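Local atomic coordinates of ripening-associated protein (Musa acuminata, PDB entry 4PIT), a protein that binds mannose-containing glycans, carrying a dimannose in each of two pockets, and belongs to the jacalin-related lectins. Residues Ile26-Ile31 with Asp41-Tyr46; Glu71-Met76 with Gly119-Phe124; Ala4-Ala9 with Gly136-Pro141. The protein carries 1 engineered substitution. One frame throughout, in Å; residues are numbered along the deposited sequence.

Contact 1 of 3, residues Ile26-Ile31 with Asp41-Tyr46; sequences IISVKI and DVTFTY
Ile27 and Thr43 meet through torsions that turn their methyl-bearing branches toward one another: in Ile27, CG1 lies between the backbone N and the carbonyl carbon (chi1 62°), while in Thr43, CG2 stands opposite the backbone N. Ile27 CG1 therefore comes within 3.8 Å of Thr43 CG2. The same isoleucine reaches along the facing strand to Thr45, its CG2 4.0 Å from Thr45 CG2, with the two side chains nearly perpendicular.

The backbone explains why one isoleucine can serve two threonines. Thr43 O accepts from two successive amides, Ile27 N at 2.8 Å and Ser28 N at 3.2 Å, so an extra residue is fitted into strand 25-33 and the register slips by one. Beyond the slip the ladder is regular, and Lys30 and Asp41 exchange a pair of bonds lying in the carbonyl planes.

On the face that carries Ser28, Lys30, Thr43 and Asp41, polar groups dominate. Lys30 and Asp41 run side by side, but Lys30 NZ stays 4.5 Å from Asp41 OD2, and a water bridges the charges instead, donating to OD2 and accepting from NZ. Asp41 OD1 is bonded to His54 and Thr43 OG1 to Thr52, both on the next strand, 49-56. On the other face Ile26 CG1 rests 4.3 Å from Val42 CG1, and both side chains pack on Phe124 of strand 118-128.

One apolar face and one hydrated face, on two antiparallel strands interrupted by a classic beta bulge, make this the central hairpin of one four-stranded antiparallel sheet of the jacalin-type beta-prism.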
ATOM      1  N   ILE B  26      -3.378  -1.055 -19.389  1.00 12.26           N
ATOM      2  CA  ILE B  26      -4.755  -1.189 -18.896  1.00 11.43           C
ATOM      3  C   ILE B  26      -5.592  -0.120 -19.558  1.00 14.90           C
ATOM      4  O   ILE B  26      -5.216   1.068 -19.479  1.00 15.38           O
ATOM      5  CB  ILE B  26      -4.829  -1.057 -17.363  1.00 13.57           C
ATOM      6  CG1 ILE B  26      -4.083  -2.188 -16.653  1.00 13.34           C
ATOM      7  CG2 ILE B  26      -6.277  -0.978 -16.869  1.00 13.58           C
ATOM      8  CD1 ILE B  26      -3.642  -1.721 -15.212  1.00 19.27           C
ATOM      9  N   ILE B  27      -6.739  -0.510 -20.160  1.00 11.48           N
ATOM     10  CA  ILE B  27      -7.625   0.516 -20.738  1.00 11.97           C
ATOM     11  C   ILE B  27      -8.941   0.607 -19.961  1.00 14.54           C
ATOM     12  O   ILE B  27      -9.543   1.678 -19.956  1.00 13.62           O
ATOM     13  CB  ILE B  27      -7.828   0.350 -22.245  1.00 16.08           C
ATOM     14  CG1 ILE B  27      -8.502  -0.959 -22.615  1.00 16.01           C
ATOM     15  CG2 ILE B  27      -6.479   0.543 -22.992  1.00 17.49           C
ATOM     16  CD1 ILE B  27      -9.093  -0.954 -24.125  1.00 19.68           C
ATOM     17  N   SER B  28      -9.398  -0.481 -19.303  1.00 10.69           N
ATOM     18  CA  SER B  28     -10.596  -0.395 -18.481  1.00 10.38           C
ATOM     19  C   SER B  28     -10.614  -1.523 -17.467  1.00 11.72           C
ATOM     20  O   SER B  28      -9.951  -2.561 -17.638  1.00 11.48           O
ATOM     21  CB  SER B  28     -11.877  -0.385 -19.304  1.00 14.56           C
ATOM     22  OG  SER B  28     -12.062  -1.602 -19.995  1.00 18.90           O
ATOM     23  N   VAL B  29     -11.320  -1.264 -16.361  1.00 10.65           N
ATOM     24  CA  VAL B  29     -11.519  -2.221 -15.297  1.00  9.73           C
ATOM     25  C   VAL B  29     -13.017  -2.284 -15.049  1.00 13.25           C
ATOM     26  O   VAL B  29     -13.622  -1.248 -14.812  1.00 14.16           O
ATOM     27  CB  VAL B  29     -10.722  -1.821 -14.022  1.00 14.00           C
ATOM     28  CG1 VAL B  29     -11.054  -2.733 -12.840  1.00 14.90           C
ATOM     29  CG2 VAL B  29      -9.202  -1.837 -14.288  1.00 14.91           C
ATOM     30  N   LYS B  30     -13.598  -3.480 -15.026  1.00  9.74           N
ATOM     31  CA  LYS B  30     -15.020  -3.642 -14.751  1.00 10.17           C
ATOM     32  C   LYS B  30     -15.109  -4.404 -13.467  1.00 13.28           C
ATOM     33  O   LYS B  30     -14.650  -5.553 -13.408  1.00 12.96           O
ATOM     34  CB  LYS B  30     -15.699  -4.393 -15.914  1.00 13.21           C
ATOM     35  CG  LYS B  30     -17.208  -4.480 -15.808  1.00 17.13           C
ATOM     36  CD  LYS B  30     -17.802  -5.192 -17.034  1.00 18.21           C
ATOM     37  CE  LYS B  30     -17.832  -4.358 -18.295  1.00 21.84           C
ATOM     38  NZ  LYS B  30     -18.307  -5.181 -19.452  1.00 19.37           N
ATOM     39  N   ILE B  31     -15.633  -3.760 -12.416  1.00  9.30           N
ATOM     40  CA  ILE B  31     -15.745  -4.396 -11.108  1.00  9.06           C
ATOM     41  C   ILE B  31     -17.162  -4.933 -10.953  1.00 12.10           C
ATOM     42  O   ILE B  31     -18.114  -4.158 -11.063  1.00 12.44           O
ATOM     43  CB  ILE B  31     -15.402  -3.377  -9.988  1.00 11.28           C
ATOM     44  CG1 ILE B  31     -13.921  -2.870 -10.128  1.00 13.31           C
ATOM     45  CG2 ILE B  31     -15.659  -3.994  -8.576  1.00 11.27           C
ATOM     46  CD1 ILE B  31     -13.555  -1.572  -9.286  1.00 21.67           C
ATOM     47  N   ASP B  41     -13.114  -7.687 -14.476  1.00  9.93           N
ATOM     48  CA  ASP B  41     -12.643  -7.866 -15.839  1.00  9.71           C
ATOM     49  C   ASP B  41     -11.566  -6.824 -16.017  1.00 14.69           C
ATOM     50  O   ASP B  41     -11.818  -5.657 -15.710  1.00 15.47           O
ATOM     51  CB  ASP B  41     -13.710  -7.652 -16.909  1.00 10.97           C
ATOM     52  CG  ASP B  41     -14.701  -8.751 -17.129  1.00 14.20           C
ATOM     53  OD1 ASP B  41     -14.477  -9.869 -16.613  1.00 13.53           O
ATOM     54  OD2 ASP B  41     -15.678  -8.516 -17.855  1.00 18.43           O
ATOM     55  N   VAL B  42     -10.395  -7.199 -16.500  1.00  9.65           N
ATOM     56  CA  VAL B  42      -9.382  -6.211 -16.817  1.00  8.92           C
ATOM     57  C   VAL B  42      -9.207  -6.259 -18.300  1.00 11.37           C
ATOM     58  O   VAL B  42      -8.962  -7.346 -18.854  1.00 10.93           O
ATOM     59  CB  VAL B  42      -8.028  -6.417 -16.087  1.00  9.92           C
ATOM     60  CG1 VAL B  42      -7.008  -5.343 -16.458  1.00 10.18           C
ATOM     61  CG2 VAL B  42      -8.213  -6.514 -14.553  1.00 10.05           C
ATOM     62  N   THR B  43      -9.376  -5.101 -18.968  1.00  9.77           N
ATOM     63  CA  THR B  43      -9.203  -5.022 -20.425  1.00 10.35           C
ATOM     64  C   THR B  43      -7.957  -4.227 -20.692  1.00 11.83           C
ATOM     65  O   THR B  43      -7.772  -3.146 -20.117  1.00 10.96           O
ATOM     66  CB  THR B  43     -10.456  -4.422 -21.106  1.00 13.87           C
ATOM     67  OG1 THR B  43     -11.601  -5.241 -20.807  1.00 11.77           O
ATOM     68  CG2 THR B  43     -10.316  -4.353 -22.647  1.00 13.27           C
ATOM     69  N   PHE B  44      -7.096  -4.762 -21.562  1.00 10.33           N
ATOM     70  CA  PHE B  44      -5.833  -4.116 -21.835  1.00 10.39           C
ATOM     71  C   PHE B  44      -5.457  -4.255 -23.293  1.00 13.34           C
ATOM     72  O   PHE B  44      -6.036  -5.086 -24.010  1.00 12.83           O
ATOM     73  CB  PHE B  44      -4.739  -4.743 -20.949  1.00 12.04           C
ATOM     74  CG  PHE B  44      -4.555  -6.231 -21.153  1.00 13.89           C
ATOM     75  CD1 PHE B  44      -3.730  -6.712 -22.170  1.00 16.21           C
ATOM     76  CD2 PHE B  44      -5.204  -7.145 -20.330  1.00 16.68           C
ATOM     77  CE1 PHE B  44      -3.583  -8.094 -22.383  1.00 17.88           C
ATOM     78  CE2 PHE B  44      -5.032  -8.523 -20.531  1.00 20.10           C
ATOM     79  CZ  PHE B  44      -4.211  -8.975 -21.537  1.00 17.39           C
ATOM     80  N   THR B  45      -4.509  -3.432 -23.737  1.00 11.99           N
ATOM     81  CA  THR B  45      -3.972  -3.520 -25.087  1.00 12.13           C
ATOM     82  C   THR B  45      -2.502  -3.864 -25.002  1.00 15.28           C
ATOM     83  O   THR B  45      -1.799  -3.524 -24.034  1.00 14.95           O
ATOM     84  CB  THR B  45      -4.207  -2.229 -25.896  1.00 17.04           C
ATOM     85  OG1 THR B  45      -3.516  -1.169 -25.248  1.00 18.79           O
ATOM     86  CG2 THR B  45      -5.697  -1.874 -26.059  1.00 20.24           C
ATOM     87  N   TYR B  46      -2.020  -4.534 -26.039  1.00 15.35           N
ATOM     88  CA  TYR B  46      -0.622  -4.951 -26.117  1.00 15.64           C
ATOM     89  C   TYR B  46      -0.349  -5.212 -27.562  1.00 17.34           C
ATOM     90  O   TYR B  46      -1.068  -6.005 -28.161  1.00 16.28           O
ATOM     91  CB  TYR B  46      -0.392  -6.206 -25.252  1.00 16.11           C
ATOM     92  CG  TYR B  46       1.053  -6.614 -25.060  1.00 16.65           C
ATOM     93  CD1 TYR B  46       1.989  -5.718 -24.540  1.00 17.83           C
ATOM     94  CD2 TYR B  46       1.455  -7.931 -25.261  1.00 16.92           C
ATOM     95  CE1 TYR B  46       3.308  -6.111 -24.297  1.00 18.22           C
ATOM     96  CE2 TYR B  46       2.767  -8.333 -25.016  1.00 17.91           C
ATOM     97  CZ  TYR B  46       3.686  -7.422 -24.524  1.00 21.53           C
ATOM     98  OH  TYR B  46       4.981  -7.832 -24.301  1.00 23.66           O
TER
HETATM   99  O   HOH W   1     -12.963  -4.626 -18.642  1.00 24.50           O
HETATM  100  O   HOH W   2     -15.782  -6.684 -19.784  1.00 22.14           O

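Contact 2 of 3, residues Glu71-Met76 with Gly119-Phe124. With GOL (glycerol), chain L.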
ATOM      1  N   GLU B  71      -5.374   9.458 -18.706  1.00 19.43           N
ATOM      2  CA  GLU B  71      -5.907   9.096 -17.397  1.00 16.84           C
ATOM      3  C   GLU B  71      -5.264   7.800 -16.956  1.00 17.28           C
ATOM      4  O   GLU B  71      -5.167   6.860 -17.750  1.00 15.77           O
ATOM      5  CB  GLU B  71      -7.425   8.945 -17.461  1.00 17.71           C
ATOM      6  CG  GLU B  71      -8.096   8.805 -16.099  1.00 17.95           C
ATOM      7  CD  GLU B  71      -9.606   8.649 -16.129  1.00 18.25           C
ATOM      8  OE1 GLU B  71     -10.167   8.428 -17.229  1.00 16.92           O
ATOM      9  OE2 GLU B  71     -10.226   8.729 -15.044  1.00 16.53           O
ATOM     10  N   TYR B  72      -4.834   7.759 -15.699  1.00 14.14           N
ATOM     11  CA  TYR B  72      -4.188   6.560 -15.167  1.00 14.87           C
ATOM     12  C   TYR B  72      -4.610   6.312 -13.749  1.00 15.74           C
ATOM     13  O   TYR B  72      -5.051   7.232 -13.057  1.00 14.21           O
ATOM     14  CB  TYR B  72      -2.656   6.669 -15.251  1.00 19.80           C
ATOM     15  CG  TYR B  72      -2.128   8.042 -14.928  1.00 24.67           C
ATOM     16  CD1 TYR B  72      -1.849   8.412 -13.621  1.00 27.42           C
ATOM     17  CD2 TYR B  72      -1.890   8.973 -15.936  1.00 26.41           C
ATOM     18  CE1 TYR B  72      -1.408   9.699 -13.310  1.00 31.21           C
ATOM     19  CE2 TYR B  72      -1.445  10.260 -15.640  1.00 28.48           C
ATOM     20  CZ  TYR B  72      -1.187  10.613 -14.326  1.00 38.25           C
ATOM     21  OH  TYR B  72      -0.724  11.875 -14.024  1.00 41.88           O
ATOM     22  N   LEU B  73      -4.461   5.043 -13.302  1.00 11.39           N
ATOM     23  CA  LEU B  73      -4.839   4.646 -11.948  1.00  9.82           C
ATOM     24  C   LEU B  73      -3.776   5.046 -10.953  1.00 12.77           C
ATOM     25  O   LEU B  73      -2.620   4.650 -11.093  1.00 13.08           O
ATOM     26  CB  LEU B  73      -5.075   3.118 -11.880  1.00  9.42           C
ATOM     27  CG  LEU B  73      -6.266   2.632 -12.729  1.00 13.14           C
ATOM     28  CD1 LEU B  73      -6.147   1.132 -13.022  1.00 14.19           C
ATOM     29  CD2 LEU B  73      -7.623   2.988 -12.041  1.00 13.47           C
ATOM     30  N   VAL B  74      -4.153   5.842  -9.944  1.00 10.16           N
ATOM     31  CA  VAL B  74      -3.172   6.345  -8.970  1.00 10.73           C
ATOM     32  C   VAL B  74      -3.533   5.989  -7.531  1.00 11.51           C
ATOM     33  O   VAL B  74      -2.898   6.478  -6.584  1.00 12.89           O
ATOM     34  CB  VAL B  74      -2.953   7.877  -9.097  1.00 15.03           C
ATOM     35  CG1 VAL B  74      -2.344   8.218 -10.445  1.00 16.07           C
ATOM     36  CG2 VAL B  74      -4.233   8.686  -8.805  1.00 13.78           C
ATOM     37  N   GLY B  75      -4.547   5.155  -7.358  1.00  9.23           N
ATOM     38  CA  GLY B  75      -4.924   4.767  -6.020  1.00 10.08           C
ATOM     39  C   GLY B  75      -5.881   3.606  -6.041  1.00 11.36           C
ATOM     40  O   GLY B  75      -6.641   3.435  -6.996  1.00 10.57           O
ATOM     41  N   MET B  76      -5.892   2.860  -4.944  1.00  9.44           N
ATOM     42  CA  MET B  76      -6.785   1.733  -4.750  1.00  8.62           C
ATOM     43  C   MET B  76      -7.115   1.649  -3.280  1.00 11.66           C
ATOM     44  O   MET B  76      -6.213   1.844  -2.448  1.00 12.26           O
ATOM     45  CB  MET B  76      -6.133   0.421  -5.250  1.00  9.34           C
ATOM     46  CG  MET B  76      -7.085  -0.788  -5.189  1.00 10.39           C
ATOM     47  SD  MET B  76      -6.360  -2.259  -5.938  1.00 11.40           S
ATOM     48  CE  MET B  76      -5.169  -2.689  -4.694  1.00 10.74           C
ATOM     49  N   GLY B 119       3.675   7.784  -8.681  1.00 11.37           N
ATOM     50  CA  GLY B 119       3.594   6.536  -9.418  1.00 10.23           C
ATOM     51  C   GLY B 119       2.190   6.245  -9.873  1.00 11.69           C
ATOM     52  O   GLY B 119       1.257   7.002  -9.610  1.00 11.83           O
ATOM     53  N   LYS B 120       2.033   5.103 -10.520  1.00 10.73           N
ATOM     54  CA  LYS B 120       0.730   4.690 -11.020  1.00  9.82           C
ATOM     55  C   LYS B 120       0.681   3.164 -11.085  1.00 10.59           C
ATOM     56  O   LYS B 120       1.721   2.493 -11.026  1.00  9.89           O
ATOM     57  CB  LYS B 120       0.458   5.287 -12.415  1.00 11.73           C
ATOM     58  CG  LYS B 120       1.426   4.782 -13.510  1.00 12.51           C
ATOM     59  CD  LYS B 120       1.039   5.441 -14.856  1.00 16.30           C
ATOM     60  CE  LYS B 120       2.221   5.459 -15.787  1.00 35.27           C
ATOM     61  NZ  LYS B 120       2.255   4.237 -16.623  1.00 53.20           N
ATOM     62  N   ILE B 121      -0.544   2.648 -11.164  1.00  9.20           N
ATOM     63  CA  ILE B 121      -0.762   1.205 -11.263  1.00  7.80           C
ATOM     64  C   ILE B 121      -0.533   0.764 -12.680  1.00 11.30           C
ATOM     65  O   ILE B 121      -1.107   1.357 -13.618  1.00 12.36           O
ATOM     66  CB  ILE B 121      -2.187   0.873 -10.776  1.00 10.05           C
ATOM     67  CG1 ILE B 121      -2.216   1.111  -9.243  1.00 10.02           C
ATOM     68  CG2 ILE B 121      -2.586  -0.571 -11.150  1.00 11.52           C
ATOM     69  CD1 ILE B 121      -3.638   1.233  -8.688  1.00 12.36           C
ATOM     70  N   SER B 122       0.256  -0.315 -12.851  1.00  8.22           N
ATOM     71  CA  SER B 122       0.534  -0.793 -14.202  1.00  9.99           C
ATOM     72  C   SER B 122       0.087  -2.233 -14.472  1.00 12.70           C
ATOM     73  O   SER B 122       0.304  -2.732 -15.585  1.00 14.15           O
ATOM     74  CB  SER B 122       2.030  -0.689 -14.474  1.00 12.00           C
ATOM     75  OG  SER B 122       2.752  -1.442 -13.514  1.00 13.63           O
ATOM     76  N   GLY B 123      -0.518  -2.907 -13.494  1.00  9.22           N
ATOM     77  CA  GLY B 123      -0.975  -4.271 -13.675  1.00  9.00           C
ATOM     78  C   GLY B 123      -1.578  -4.755 -12.371  1.00  9.36           C
ATOM     79  O   GLY B 123      -1.477  -4.092 -11.330  1.00  9.48           O
ATOM     80  N   PHE B 124      -2.162  -5.948 -12.425  1.00  8.40           N
ATOM     81  CA  PHE B 124      -2.848  -6.543 -11.296  1.00  7.93           C
ATOM     82  C   PHE B 124      -2.437  -7.961 -11.045  1.00  9.67           C
ATOM     83  O   PHE B 124      -2.069  -8.697 -11.949  1.00  9.79           O
ATOM     84  CB  PHE B 124      -4.376  -6.561 -11.553  1.00  9.11           C
ATOM     85  CG  PHE B 124      -5.002  -5.194 -11.550  1.00 10.11           C
ATOM     86  CD1 PHE B 124      -5.310  -4.561 -10.353  1.00 10.85           C
ATOM     87  CD2 PHE B 124      -5.326  -4.559 -12.743  1.00 13.14           C
ATOM     88  CE1 PHE B 124      -5.908  -3.302 -10.340  1.00 11.97           C
ATOM     89  CE2 PHE B 124      -5.936  -3.300 -12.728  1.00 14.86           C
ATOM     90  CZ  PHE B 124      -6.234  -2.688 -11.523  1.00 12.67           C
TER
HETATM   91  C1  GOL L 505      -2.794   2.210 -15.868  1.00 25.49           C
HETATM   92  O1  GOL L 505      -2.787   3.180 -14.824  1.00 17.00           O
HETATM   93  C2  GOL L 505      -2.154   2.725 -17.139  1.00 32.77           C
HETATM   94  O2  GOL L 505      -0.989   3.498 -16.842  1.00 39.56           O
HETATM   95  C3  GOL L 505      -1.805   1.649 -18.143  1.00 32.22           C
HETATM   96  O3  GOL L 505      -1.298   0.469 -17.531  1.00 31.15           O
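Leu73 and Ile121 form the heart of this contact, their CB atoms 3.8 Å apart beneath a single backbone bond, Ile121 N to Leu73 O, of 2.9 Å and nearly straight at 170°. Around that pair, Ile121 CD1 lies 4.3 Å from Met76 CB, and Leu73 CD1 approaches Phe124 CZ at 4.1 Å, the leucine crossing the phenylalanine at about a right angle. On the flank Lys120 crosses Tyr72 just as steeply, laying its CD 3.9 Å from Tyr72 CB.

A glycerol, probably from the crystallisation liquor, fills in where a second backbone bond is lacking: its O1 accepts from Leu73 N and donates to Ile121 O at 2.8 Å. Its O2 takes a weak bond from Lys120 NZ, whose stronger partner is the carboxylate of Glu140.

Farther out, Phe124 is seated among Val29 of strand 25-33 and Ile135 and Val137 of strand 134-140, while Phe94 of strand 86-96 backs both Leu73 and Met76. Within segment 71-76 itself, Val74 and Gly75 both face Ser95 of strand 86-96, a classic beta bulge.

The short strand segments meet at 92°, so they cannot continue as a ladder. One backbone hydrogen bond pins the crossing of two sheets, apolar burial supplies most of the rest, and in this crystal a glycerol bridges Leu73 N and Ile121 O.

Contact 3 of 3, residues Ala4-Ala9 with Gly136-Pro141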
ATOM      1  N   ALA B   4      10.306  -5.273 -11.350  1.00 11.89           N
ATOM      2  CA  ALA B   4       8.910  -5.003 -10.970  1.00 10.71           C
ATOM      3  C   ALA B   4       8.773  -4.635  -9.516  1.00 10.69           C
ATOM      4  O   ALA B   4       9.560  -5.091  -8.674  1.00 12.87           O
ATOM      5  CB  ALA B   4       8.053  -6.233 -11.238  1.00 12.21           C
ATOM      6  N   ILE B   5       7.760  -3.823  -9.235  1.00  8.05           N
ATOM      7  CA  ILE B   5       7.368  -3.521  -7.850  1.00  9.35           C
ATOM      8  C   ILE B   5       5.927  -3.952  -7.699  1.00 10.49           C
ATOM      9  O   ILE B   5       5.075  -3.495  -8.464  1.00  9.12           O
ATOM     10  CB  ILE B   5       7.577  -2.052  -7.486  1.00 12.48           C
ATOM     11  CG1 ILE B   5       9.111  -1.753  -7.406  1.00 14.75           C
ATOM     12  CG2 ILE B   5       6.915  -1.772  -6.129  1.00 13.50           C
ATOM     13  CD1 ILE B   5       9.469  -0.335  -7.228  1.00 18.45           C
ATOM     14  N   LYS B   6       5.660  -4.856  -6.752  1.00  9.20           N
ATOM     15  CA  LYS B   6       4.310  -5.381  -6.508  1.00  8.42           C
ATOM     16  C   LYS B   6       3.954  -5.144  -5.078  1.00  9.39           C
ATOM     17  O   LYS B   6       4.736  -5.491  -4.190  1.00  9.49           O
ATOM     18  CB  LYS B   6       4.228  -6.889  -6.780  1.00 10.00           C
ATOM     19  CG  LYS B   6       4.470  -7.276  -8.254  1.00 10.14           C
ATOM     20  CD  LYS B   6       4.727  -8.793  -8.449  1.00 11.17           C
ATOM     21  CE  LYS B   6       3.467  -9.612  -8.289  1.00 15.39           C
ATOM     22  NZ  LYS B   6       3.726 -11.078  -8.516  1.00 17.31           N
ATOM     23  N   VAL B   7       2.812  -4.524  -4.852  1.00  7.53           N
ATOM     24  CA  VAL B   7       2.324  -4.279  -3.482  1.00  6.67           C
ATOM     25  C   VAL B   7       0.956  -4.969  -3.333  1.00  9.03           C
ATOM     26  O   VAL B   7       0.188  -5.127  -4.301  1.00  8.50           O
ATOM     27  CB  VAL B   7       2.288  -2.784  -3.077  1.00  9.85           C
ATOM     28  CG1 VAL B   7       3.695  -2.186  -3.054  1.00 10.96           C
ATOM     29  CG2 VAL B   7       1.380  -1.981  -3.982  1.00  9.71           C
ATOM     30  N   GLY B   8       0.680  -5.403  -2.106  1.00  8.42           N
ATOM     31  CA  GLY B   8      -0.467  -6.250  -1.880  1.00  8.85           C
ATOM     32  C   GLY B   8      -0.001  -7.699  -1.898  1.00 12.60           C
ATOM     33  O   GLY B   8       1.204  -7.974  -1.796  1.00 12.26           O
ATOM     34  N   ALA B   9      -0.898  -8.658  -2.066  1.00 10.14           N
ATOM     35  CA  ALA B   9      -2.328  -8.466  -2.232  1.00  9.50           C
ATOM     36  C   ALA B   9      -3.010  -8.235  -0.901  1.00 10.12           C
ATOM     37  O   ALA B   9      -2.473  -8.631   0.159  1.00 12.18           O
ATOM     38  CB  ALA B   9      -2.929  -9.704  -2.895  1.00 10.80           C
ATOM     39  N   GLY B 136      -3.854  -7.183  -5.675  1.00  7.76           N
ATOM     40  CA  GLY B 136      -2.627  -6.417  -5.520  1.00  8.35           C
ATOM     41  C   GLY B 136      -2.304  -5.765  -6.850  1.00  9.27           C
ATOM     42  O   GLY B 136      -2.967  -6.014  -7.874  1.00  8.54           O
ATOM     43  N   VAL B 137      -1.305  -4.873  -6.824  1.00  7.85           N
ATOM     44  CA  VAL B 137      -0.951  -4.109  -8.022  1.00  7.07           C
ATOM     45  C   VAL B 137       0.534  -4.044  -8.283  1.00  8.46           C
ATOM     46  O   VAL B 137       1.350  -4.105  -7.359  1.00  9.08           O
ATOM     47  CB  VAL B 137      -1.509  -2.649  -7.954  1.00  9.20           C
ATOM     48  CG1 VAL B 137      -3.037  -2.619  -8.039  1.00  9.96           C
ATOM     49  CG2 VAL B 137      -1.025  -1.888  -6.735  1.00  9.67           C
ATOM     50  N   TYR B 138       0.872  -3.920  -9.558  1.00  7.29           N
ATOM     51  CA  TYR B 138       2.212  -3.548 -10.018  1.00  7.52           C
ATOM     52  C   TYR B 138       2.266  -2.048 -10.070  1.00  9.75           C
ATOM     53  O   TYR B 138       1.247  -1.433 -10.420  1.00  9.49           O
ATOM     54  CB  TYR B 138       2.502  -4.087 -11.419  1.00  7.81           C
ATOM     55  CG  TYR B 138       2.749  -5.575 -11.463  1.00  7.61           C
ATOM     56  CD1 TYR B 138       1.688  -6.481 -11.453  1.00  7.71           C
ATOM     57  CD2 TYR B 138       4.036  -6.078 -11.592  1.00  9.17           C
ATOM     58  CE1 TYR B 138       1.908  -7.854 -11.537  1.00  8.22           C
ATOM     59  CE2 TYR B 138       4.271  -7.448 -11.690  1.00  9.40           C
ATOM     60  CZ  TYR B 138       3.207  -8.338 -11.646  1.00  9.45           C
ATOM     61  OH  TYR B 138       3.454  -9.691 -11.715  1.00 11.87           O
ATOM     62  N   LEU B 139       3.448  -1.440  -9.769  1.00  7.99           N
ATOM     63  CA  LEU B 139       3.594   0.025  -9.820  1.00  8.39           C
ATOM     64  C   LEU B 139       4.692   0.419 -10.765  1.00 11.58           C
ATOM     65  O   LEU B 139       5.663  -0.312 -10.933  1.00  9.61           O
ATOM     66  CB  LEU B 139       3.966   0.566  -8.416  1.00  7.91           C
ATOM     67  CG  LEU B 139       2.943   0.291  -7.324  1.00  9.58           C
ATOM     68  CD1 LEU B 139       3.436   0.826  -5.969  1.00 10.61           C
ATOM     69  CD2 LEU B 139       1.579   0.877  -7.649  1.00 11.99           C
ATOM     70  N   GLU B 140       4.573   1.622 -11.311  1.00 10.22           N
ATOM     71  CA  GLU B 140       5.633   2.211 -12.124  1.00 11.14           C
ATOM     72  C   GLU B 140       5.560   3.718 -11.940  1.00 12.86           C
ATOM     73  O   GLU B 140       4.565   4.234 -11.434  1.00 12.64           O
ATOM     74  CB  GLU B 140       5.522   1.776 -13.580  1.00 14.02           C
ATOM     75  CG  GLU B 140       4.457   2.421 -14.412  1.00 17.74           C
ATOM     76  CD  GLU B 140       4.796   2.092 -15.860  1.00 30.42           C
ATOM     77  OE1 GLU B 140       5.007   0.896 -16.167  1.00 22.43           O
ATOM     78  OE2 GLU B 140       5.050   3.037 -16.632  1.00 28.53           O
ATOM     79  N   PRO B 141       6.648   4.448 -12.217  1.00 12.41           N
ATOM     80  CA  PRO B 141       6.613   5.904 -12.016  1.00 12.01           C
ATOM     81  C   PRO B 141       5.642   6.584 -12.982  1.00 17.04           C
ATOM     82  O   PRO B 141       5.264   6.022 -14.005  1.00 15.19           O
ATOM     83  CB  PRO B 141       8.066   6.331 -12.293  1.00 14.46           C
ATOM     84  CG  PRO B 141       8.874   5.105 -12.125  1.00 17.84           C
ATOM     85  CD  PRO B 141       7.970   3.997 -12.674  1.00 14.15           C
TER
HETATM   86  O   HOH W   3       6.175  -2.978 -11.598  1.00  9.44           O
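Lys6 lies along Tyr138, and the tight part of this contact is the CH-pi contact they make: Lys6 CG sits over one ring face, 3.6 Å from the ring centroid and displaced toward the rim. The lysine chain leaves beside its backbone N (chi1 -65°) and bends at chi3, which carries CD and CE on across the ring until CE is 3.4 Å from Tyr138 OH. Asp19 holds both polar ends, forming a salt bridge with Lys6 NZ and a hydrogen bond with Tyr138 OH; the lysine also makes a cation-pi contact with Phe125. Ala4 CB touches the same ring at its edge, 4.0 Å from CE2.

The opposite face is close-packed and apolar. Val7 CG2 meets Val137 CG2 at 3.7 Å and Leu139 CD1 at 4.0 Å, with Leu114 and Ile116 of strand 110-116 beyond. Between the faces, Val7 N bonds to Val137 O and Val137 N to Val7 O, each at 2.9 Å. Past them the backbones close in on each other, Gly8 CA lying 4.2 Å from Gly136 CA.

Toward the start of segment 4-9 the grip slackens. Leu139 N still bonds to Ile5 O, but at a more bent 152°. The other half of this pair is made by a water, which accepts from Ile5 N and donates to Leu139 O at 2.8 Å, so solvent takes the place of a direct strand-to-strand bond.

Strand 5-11 is outermost in its own chain, yet Lys6 and Val7 pair antiparallel with a strand of the second subunit, continuing the sheet across the dimer. Terminal strands brought together as neighbours in one sheet, here 5-11 beside 134-140, are characteristic of the beta-prism of jacalin-related lectins.

How the contacts relate
Contacts 2 and 3 are buried, whereas contact 1 is only partly so, with one face turned to water. Contacts 1 and 3 are both antiparallel strand pairings, but contact 1 joins chain neighbours in a hairpin and contact 3 joins the two ends of the chain, enclosing the other two contacts. Contact 2 instead crosses between sheets and relies on apolar packing. Phe124 links it to contact 1, where Ile26 CD1 lies 3.7 Å from Phe124 CE2, and segment 119-124 borders segment 136-141 in one sheet, probably bonded through Ser122 and Tyr138. Contacts 1 and 3 do not touch. Contact 3 also reaches the second subunit, which contact 1 does not touch.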